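Local coordinates for protein gamma-hexachlorocyclohexane dehydrochlorinase (Novosphingobium barchaimii LL02, PDB 5KVB) that probably catalyses two successive 1,2-anti dehydrochlorinations of the pollutant lindane, giving a tetrachlorocyclohexadiene by way of pentachlorocyclohexene, at residues A[123-128]-A[132-137]; A[48-51]-A[55-58]; A[27-32]-A[36-41]. All blocks are in the same frame, centred on the assembly; numbering follows the deposited sequence. Where two conformers were deposited one is given.

Contact 1 (A[123-128]-A[132-137])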
# COMPACT_ATOMS: atom_id res chain seq x y z
N GLU A 123 4.27 0.26 18.53
CA GLU A 123 5.54 0.61 19.15
C GLU A 123 6.47 -0.58 18.99
O GLU A 123 6.04 -1.74 19.08
CB GLU A 123 5.38 0.96 20.64
CG GLU A 123 6.66 1.48 21.30
CD GLU A 123 6.58 1.51 22.83
OE1 GLU A 123 6.15 2.55 23.39
OE2 GLU A 123 6.94 0.49 23.47
N TYR A 124 7.74 -0.27 18.77
CA TYR A 124 8.80 -1.28 18.61
C TYR A 124 9.95 -0.93 19.53
O TYR A 124 10.28 0.24 19.70
CB TYR A 124 9.28 -1.33 17.15
CG TYR A 124 8.13 -1.39 16.17
CD1 TYR A 124 7.51 -0.22 15.73
CD2 TYR A 124 7.64 -2.62 15.71
CE1 TYR A 124 6.43 -0.28 14.86
CE2 TYR A 124 6.56 -2.68 14.83
CZ TYR A 124 5.97 -1.50 14.41
OH TYR A 124 4.89 -1.54 13.56
N GLU A 125 10.55 -1.96 20.13
CA GLU A 125 11.71 -1.77 20.99
C GLU A 125 12.88 -2.59 20.49
O GLU A 125 12.70 -3.71 19.99
CB GLU A 125 11.40 -2.15 22.45
CG GLU A 125 10.45 -1.18 23.14
CD GLU A 125 10.32 -1.45 24.63
OE1 GLU A 125 10.96 -2.40 25.14
OE2 GLU A 125 9.58 -0.69 25.30
N ARG A 126 14.13 -2.02 20.50
CA ARG A 126 15.35 -2.76 20.21
C ARG A 126 15.98 -3.24 21.52
O ARG A 126 16.25 -2.44 22.42
CB ARG A 126 16.34 -1.91 19.41
CG ARG A 126 17.68 -2.58 19.20
CD ARG A 126 18.38 -2.06 17.95
NE ARG A 126 18.57 -0.61 17.99
CZ ARG A 126 19.19 0.07 17.03
NH1 ARG A 126 19.68 -0.56 15.97
NH2 ARG A 126 19.32 1.39 17.13
N ARG A 127 16.18 -4.55 21.63
CA ARG A 127 16.76 -5.17 22.82
C ARG A 127 17.89 -6.08 22.38
O ARG A 127 17.69 -6.95 21.53
CB ARG A 127 15.71 -5.95 23.60
CG ARG A 127 14.56 -5.10 24.07
CD ARG A 127 13.55 -5.94 24.85
NE ARG A 127 12.33 -5.19 25.16
CZ ARG A 127 11.23 -5.72 25.68
NH1 ARG A 127 11.18 -7.02 25.95
NH2 ARG A 127 10.18 -4.95 25.91
N ASP A 128 19.07 -5.88 22.97
CA ASP A 128 20.29 -6.55 22.55
C ASP A 128 20.43 -6.55 21.02
O ASP A 128 20.75 -7.57 20.41
CB ASP A 128 20.34 -7.98 23.10
CG ASP A 128 20.70 -8.01 24.57
OD1 ASP A 128 21.40 -7.08 25.04
OD2 ASP A 128 20.29 -8.95 25.27
N LYS A 132 11.67 -5.87 17.86
CA LYS A 132 10.36 -6.56 17.83
C LYS A 132 9.27 -5.59 18.28
O LYS A 132 9.55 -4.52 18.85
CB LYS A 132 10.35 -7.82 18.73
CG LYS A 132 11.22 -8.98 18.20
CD LYS A 132 10.96 -10.30 18.94
CE LYS A 132 11.91 -11.39 18.45
NZ LYS A 132 11.53 -12.74 18.97
N PHE A 133 8.01 -5.96 18.00
CA PHE A 133 6.86 -5.23 18.56
C PHE A 133 6.89 -5.17 20.08
O PHE A 133 7.13 -6.20 20.72
CB PHE A 133 5.53 -5.90 18.20
CG PHE A 133 4.91 -5.50 16.88
CD1 PHE A 133 3.98 -4.46 16.81
CD2 PHE A 133 5.16 -6.25 15.75
CE1 PHE A 133 3.34 -4.15 15.61
CE2 PHE A 133 4.54 -5.94 14.54
CZ PHE A 133 3.62 -4.89 14.47
N SER A 134 6.60 -4.00 20.63
CA SER A 134 6.28 -3.87 22.05
C SER A 134 4.81 -3.51 22.27
O SER A 134 4.26 -3.80 23.33
CB SER A 134 7.18 -2.84 22.73
OG SER A 134 7.16 -1.59 22.06
N LYS A 135 4.18 -2.86 21.29
CA LYS A 135 2.75 -2.51 21.37
C LYS A 135 2.06 -2.52 20.01
O LYS A 135 2.66 -2.09 19.01
CB LYS A 135 2.54 -1.11 21.97
CG LYS A 135 3.11 -0.84 23.34
CD LYS A 135 2.65 0.53 23.85
CE LYS A 135 3.37 0.88 25.15
NZ LYS A 135 2.88 2.16 25.74
N LEU A 136 0.80 -2.94 19.98
CA LEU A 136 -0.07 -2.71 18.82
C LEU A 136 -1.46 -2.38 19.31
O LEU A 136 -2.00 -3.07 20.19
CB LEU A 136 -0.11 -3.93 17.89
CG LEU A 136 -1.06 -3.83 16.67
CD1 LEU A 136 -0.73 -2.65 15.75
CD2 LEU A 136 -1.06 -5.13 15.89
N ASN A 137 -2.02 -1.31 18.75
CA ASN A 137 -3.37 -0.86 19.05
C ASN A 137 -4.10 -0.76 17.72
O ASN A 137 -3.63 -0.09 16.80
CB ASN A 137 -3.32 0.49 19.78
CG ASN A 137 -4.68 1.00 20.19
OD1 ASN A 137 -5.07 0.88 21.35
ND2 ASN A 137 -5.41 1.58 19.24

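Contact 2 (A[48-51]-A[55-58])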
# COMPACT_ATOMS: atom_id res chain seq x y z
N GLU A 48 2.24 -5.90 24.21
CA GLU A 48 0.80 -5.83 24.41
C GLU A 48 0.04 -5.47 23.13
O GLU A 48 0.30 -4.43 22.53
CB GLU A 48 0.46 -4.84 25.53
CG GLU A 48 0.91 -5.30 26.91
CD GLU A 48 0.45 -4.38 28.03
OE1 GLU A 48 0.20 -3.19 27.76
OE2 GLU A 48 0.34 -4.86 29.18
N TRP A 49 -0.89 -6.33 22.75
CA TRP A 49 -1.76 -6.09 21.61
C TRP A 49 -3.17 -5.84 22.15
O TRP A 49 -3.78 -6.73 22.73
CB TRP A 49 -1.72 -7.29 20.66
CG TRP A 49 -2.57 -7.21 19.39
CD1 TRP A 49 -3.28 -6.13 18.93
CD2 TRP A 49 -2.76 -8.25 18.43
NE1 TRP A 49 -3.92 -6.46 17.74
CE2 TRP A 49 -3.62 -7.75 17.43
CE3 TRP A 49 -2.30 -9.57 18.33
CZ2 TRP A 49 -4.01 -8.53 16.33
CZ3 TRP A 49 -2.70 -10.34 17.25
CH2 TRP A 49 -3.55 -9.82 16.26
N THR A 50 -3.64 -4.61 21.98
CA THR A 50 -4.97 -4.20 22.43
C THR A 50 -5.92 -3.96 21.26
O THR A 50 -5.60 -3.21 20.33
CB THR A 50 -4.92 -2.90 23.28
OG1 THR A 50 -4.54 -1.80 22.44
CG2 THR A 50 -3.93 -3.03 24.41
N VAL A 51 -7.08 -4.60 21.31
CA VAL A 51 -8.12 -4.33 20.32
C VAL A 51 -9.27 -3.65 21.05
O VAL A 51 -9.79 -4.18 22.03
CB VAL A 51 -8.61 -5.62 19.63
CG1 VAL A 51 -9.63 -5.28 18.55
CG2 VAL A 51 -7.43 -6.38 19.04
N GLY A 55 -10.01 -6.34 24.36
CA GLY A 55 -9.12 -6.36 25.50
C GLY A 55 -7.65 -6.33 25.12
O GLY A 55 -7.30 -6.03 23.97
N THR A 56 -6.79 -6.65 26.08
CA THR A 56 -5.34 -6.68 25.88
C THR A 56 -4.77 -8.10 25.97
O THR A 56 -5.02 -8.83 26.93
CB THR A 56 -4.63 -5.80 26.91
OG1 THR A 56 -5.16 -4.46 26.83
CG2 THR A 56 -3.13 -5.77 26.66
N TYR A 57 -3.97 -8.48 24.97
CA TYR A 57 -3.33 -9.79 24.93
C TYR A 57 -1.81 -9.61 24.90
O TYR A 57 -1.31 -8.65 24.32
CB TYR A 57 -3.81 -10.58 23.71
CG TYR A 57 -5.24 -11.08 23.87
CD1 TYR A 57 -6.31 -10.21 23.75
CD2 TYR A 57 -5.49 -12.41 24.17
CE1 TYR A 57 -7.62 -10.66 23.91
CE2 TYR A 57 -6.79 -12.87 24.33
CZ TYR A 57 -7.84 -11.99 24.19
OH TYR A 57 -9.13 -12.45 24.35
N LYS A 58 -1.07 -10.52 25.54
CA LYS A 58 0.36 -10.30 25.79
C LYS A 58 1.27 -11.32 25.12
O LYS A 58 1.07 -12.54 25.25
CB LYS A 58 0.64 -10.31 27.30
CG LYS A 58 2.10 -9.96 27.66
CD LYS A 58 2.50 -10.39 29.08
CE LYS A 58 1.68 -9.70 30.12
NZ LYS A 58 2.20 -10.06 31.47

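Contact 3 (A[27-32]-A[36-41])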
# COMPACT_ATOMS: atom_id res chain seq x y z
N GLN A 27 2.95 -9.02 10.70
CA GLN A 27 1.72 -9.07 11.50
C GLN A 27 0.52 -9.27 10.59
O GLN A 27 -0.32 -10.15 10.83
CB GLN A 27 1.56 -7.78 12.32
CG GLN A 27 0.50 -7.86 13.46
CD GLN A 27 -0.94 -7.68 12.99
OE1 GLN A 27 -1.20 -7.18 11.91
NE2 GLN A 27 -1.89 -8.08 13.84
N LEU A 28 0.42 -8.47 9.53
CA LEU A 28 -0.73 -8.55 8.63
C LEU A 28 -0.78 -9.89 7.90
O LEU A 28 -1.83 -10.53 7.83
CB LEU A 28 -0.71 -7.39 7.62
CG LEU A 28 -1.31 -6.06 8.08
CD1 LEU A 28 -0.51 -5.42 9.19
CD2 LEU A 28 -1.47 -5.09 6.91
N ILE A 29 0.36 -10.30 7.35
CA ILE A 29 0.44 -11.57 6.61
C ILE A 29 0.16 -12.77 7.53
O ILE A 29 -0.57 -13.69 7.17
CB ILE A 29 1.83 -11.72 5.93
CG1 ILE A 29 2.03 -10.66 4.84
CG2 ILE A 29 2.01 -13.11 5.31
CD1 ILE A 29 3.49 -10.43 4.47
N GLY A 30 0.70 -12.73 8.75
CA GLY A 30 0.50 -13.82 9.70
C GLY A 30 -0.97 -13.98 10.07
O GLY A 30 -1.48 -15.10 10.12
N VAL A 31 -1.67 -12.87 10.29
CA VAL A 31 -3.09 -12.95 10.64
C VAL A 31 -3.95 -13.39 9.43
O VAL A 31 -4.90 -14.16 9.58
CB VAL A 31 -3.59 -11.60 11.21
CG1 VAL A 31 -5.11 -11.58 11.32
CG2 VAL A 31 -2.96 -11.32 12.56
N ASP A 32 -3.60 -12.91 8.24
CA ASP A 32 -4.38 -13.22 7.03
C ASP A 32 -4.19 -14.64 6.52
O ASP A 32 -5.16 -15.29 6.10
CB ASP A 32 -4.02 -12.25 5.90
CG ASP A 32 -4.55 -10.85 6.12
OD1 ASP A 32 -5.47 -10.68 6.96
OD2 ASP A 32 -4.07 -9.92 5.44
N GLU A 36 1.04 -19.28 12.03
CA GLU A 36 1.30 -19.07 13.45
C GLU A 36 2.77 -18.78 13.73
O GLU A 36 3.07 -17.97 14.59
CB GLU A 36 0.81 -20.27 14.26
CG GLU A 36 -0.70 -20.26 14.45
CD GLU A 36 -1.21 -21.49 15.19
OE1 GLU A 36 -0.67 -22.59 14.96
OE2 GLU A 36 -2.13 -21.33 16.02
N GLY A 37 3.68 -19.41 12.98
CA GLY A 37 5.10 -19.16 13.14
C GLY A 37 5.50 -17.72 12.84
O GLY A 37 6.23 -17.09 13.62
N ARG A 38 5.03 -17.20 11.71
CA ARG A 38 5.33 -15.83 11.33
C ARG A 38 4.75 -14.86 12.35
O ARG A 38 5.43 -13.93 12.79
CB ARG A 38 4.79 -15.52 9.93
CG ARG A 38 5.06 -14.07 9.48
CD ARG A 38 4.43 -13.72 8.11
NE ARG A 38 4.85 -14.63 7.04
CZ ARG A 38 5.88 -14.42 6.23
NH1 ARG A 38 6.61 -13.32 6.33
NH2 ARG A 38 6.17 -15.32 5.29
N LEU A 39 3.50 -15.08 12.74
CA LEU A 39 2.83 -14.18 13.67
C LEU A 39 3.47 -14.18 15.06
O LEU A 39 3.55 -13.13 15.71
CB LEU A 39 1.34 -14.54 13.78
CG LEU A 39 0.44 -13.67 14.65
CD1 LEU A 39 0.48 -12.18 14.27
CD2 LEU A 39 -0.99 -14.18 14.58
N ALA A 40 3.92 -15.34 15.53
CA ALA A 40 4.52 -15.43 16.86
C ALA A 40 5.90 -14.76 16.93
O ALA A 40 6.29 -14.26 17.98
CB ALA A 40 4.63 -16.89 17.29
N SER A 41 6.61 -14.74 15.80
CA SER A 41 8.00 -14.32 15.74
C SER A 41 8.25 -12.83 15.99
O SER A 41 9.38 -12.44 16.28
CB SER A 41 8.60 -14.68 14.36
OG SER A 41 8.01 -13.91 13.33

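Contact 1 (A[123-128]-A[132-137])
The rings of Y124 and F133 lie side by side and point the same way, yet their planes are inclined at 48°. One face of the F133 ring receives CE2 of Y124, which sits 3.5 Å above the plane, over its centre, while the backbone O of K135 lies at its edge. The carbonyl O of K132 lies near the plane of the Y124 ring, at its edge and nearest to CB. Large aromatic residues suit this buried side: Y124 also packs on I20 and Y24 of helix 10-33, F133 meets the ring of W43, and the phenol OH bonds to S122. The two segments are the neighbouring ends of a β-hairpin in the curved sheet of an NTF2-like, SnoaL-type fold, and a classic β bulge interrupts their pairing, with S134 and K135 both facing E123. The carbonyl O of E123 accepts N of S134 at 2.8 Å and N of K135 at 3.1 Å, both from the same face and above its plane. N of E123 bonds in return to O of K135 (2.9 Å). Beyond the bulge, E125 and K132 exchange regular backbone bonds. S134 points at strand 123-127, and with OG between the backbone N and the carbonyl carbon (chi1 53°) this short OG of S134 donates a 2.5 Å bond to the anti lone pair of OE2 of E123. The carboxylate is thereby held where the extended chain of K135 passes it obliquely, NZ of K135 staying 4.0 Å from OE1 of E123, too far for a salt bridge, though the charges probably attract.

Contact 2 (A[48-51]-A[55-58])
W49 and Y57 form one of the two hydrogen-bonded pairs of a β-hairpin, whose second strand, 55-58, is the outermost on that side of the sheet within the chain. N of W49 to O of Y57 and N of Y57 to O of W49 are both 2.8 Å and nearly straight. Next to the turn, V51 and G55 make the other pair, with N of V51 3.0 Å from O of G55. On the face bearing E48, T50 and T56, the methyl CG2 of T56 rests 3.9 Å from CB of E48, and the glutamate chain runs on obliquely past it. Threonine fits here because its β-branch offers a methyl for this packing and favours an extended backbone. T50 lies alongside T56.

The face bearing W49 and Y57 turns inward to the rest of the fold. With CG of W49 anti to the backbone N (chi1 -179°), the indole is carried away from strand 55-58, to pack on Q27 and V31 of helix 10-33 and on A63 and L66 of helix 59-71, its ring meeting that of W43 with the planes at about 15°. The W49 side chain is about 8 Å from that of H80, the probable proton acceptor, so the hairpin probably holds an aromatic wall near the active site. Y57 leans instead on D65 and V70 of helix 59-71. Along its other edge, strand 48-51 is joined by backbone bonds of E48 and T50 with L136 to strand 130-145. At G55 phi is 136°, a backbone suited to glycine, since a CB would be jammed against the carbonyl O of the preceding residue.

Contact 3 (A[27-32]-A[36-41])
G30 and L39 bring their CA atoms to 4.6 Å where helix segments 27-32 and 36-40 pass roughly antiparallel (148° between their directions), the segment axes coming within 7.9 Å. Glycine makes this approach possible: a CB on G30 would fall about 3.0 Å from CB of L39. L39 packs alongside, its CD1 3.9 Å from CG2 of V31, and its apolar branches also meet L64 and V67 of helix 59-71. R38 lies across the other side of G30. Its chain leaves extended, then bends at chi3 (-56°), which brings one face of the guanidinium over CG2 of I29, with NE of R38 3.7 Å from that methyl. Arginine thus gives both an apolar stem to the helix and a polar end to its surroundings, where NE bonds to Q35 and NH1 forms a salt bridge with D26; R86 of the second subunit packs on both I29 and R38. A methionine here would keep some of the apolar stem but would probably leave D26 without this charged mate and OE1 of Q35 without the NE donor. Within segment 36-41, OG of S41 donates to O of R38 at 2.6 Å. A long N-terminal helix followed by a short one, packed against the concave face of a strongly curved sheet, is the plan of the NTF2-like fold; D32 of the long helix bonds through OD1 to ND1 of H80, consistent with the catalytic Asp-His pair of this dehydrochlorinase family.

How the contacts relate
From the N terminus, contact 3 comes first and closes the sharp turn between helix 10-33 and the short helix 36-40. Contact 2 follows, closing the hairpin of strands 47-51 and 55-58, and contact 1, much later, closes the hairpin of strands 113-127 and 130-145. The three lie in series, so none nests within or crosses another, but they meet in space. Strands 47-51 and 130-145 run parallel as neighbours in the mixed sheet, so contacts 1 and 2 stand on adjoining strands. Q27 of contact 3 is shared: it touches F133 and L136 of contact 1 and W49 of contact 2, fastening the helical side to the sheet.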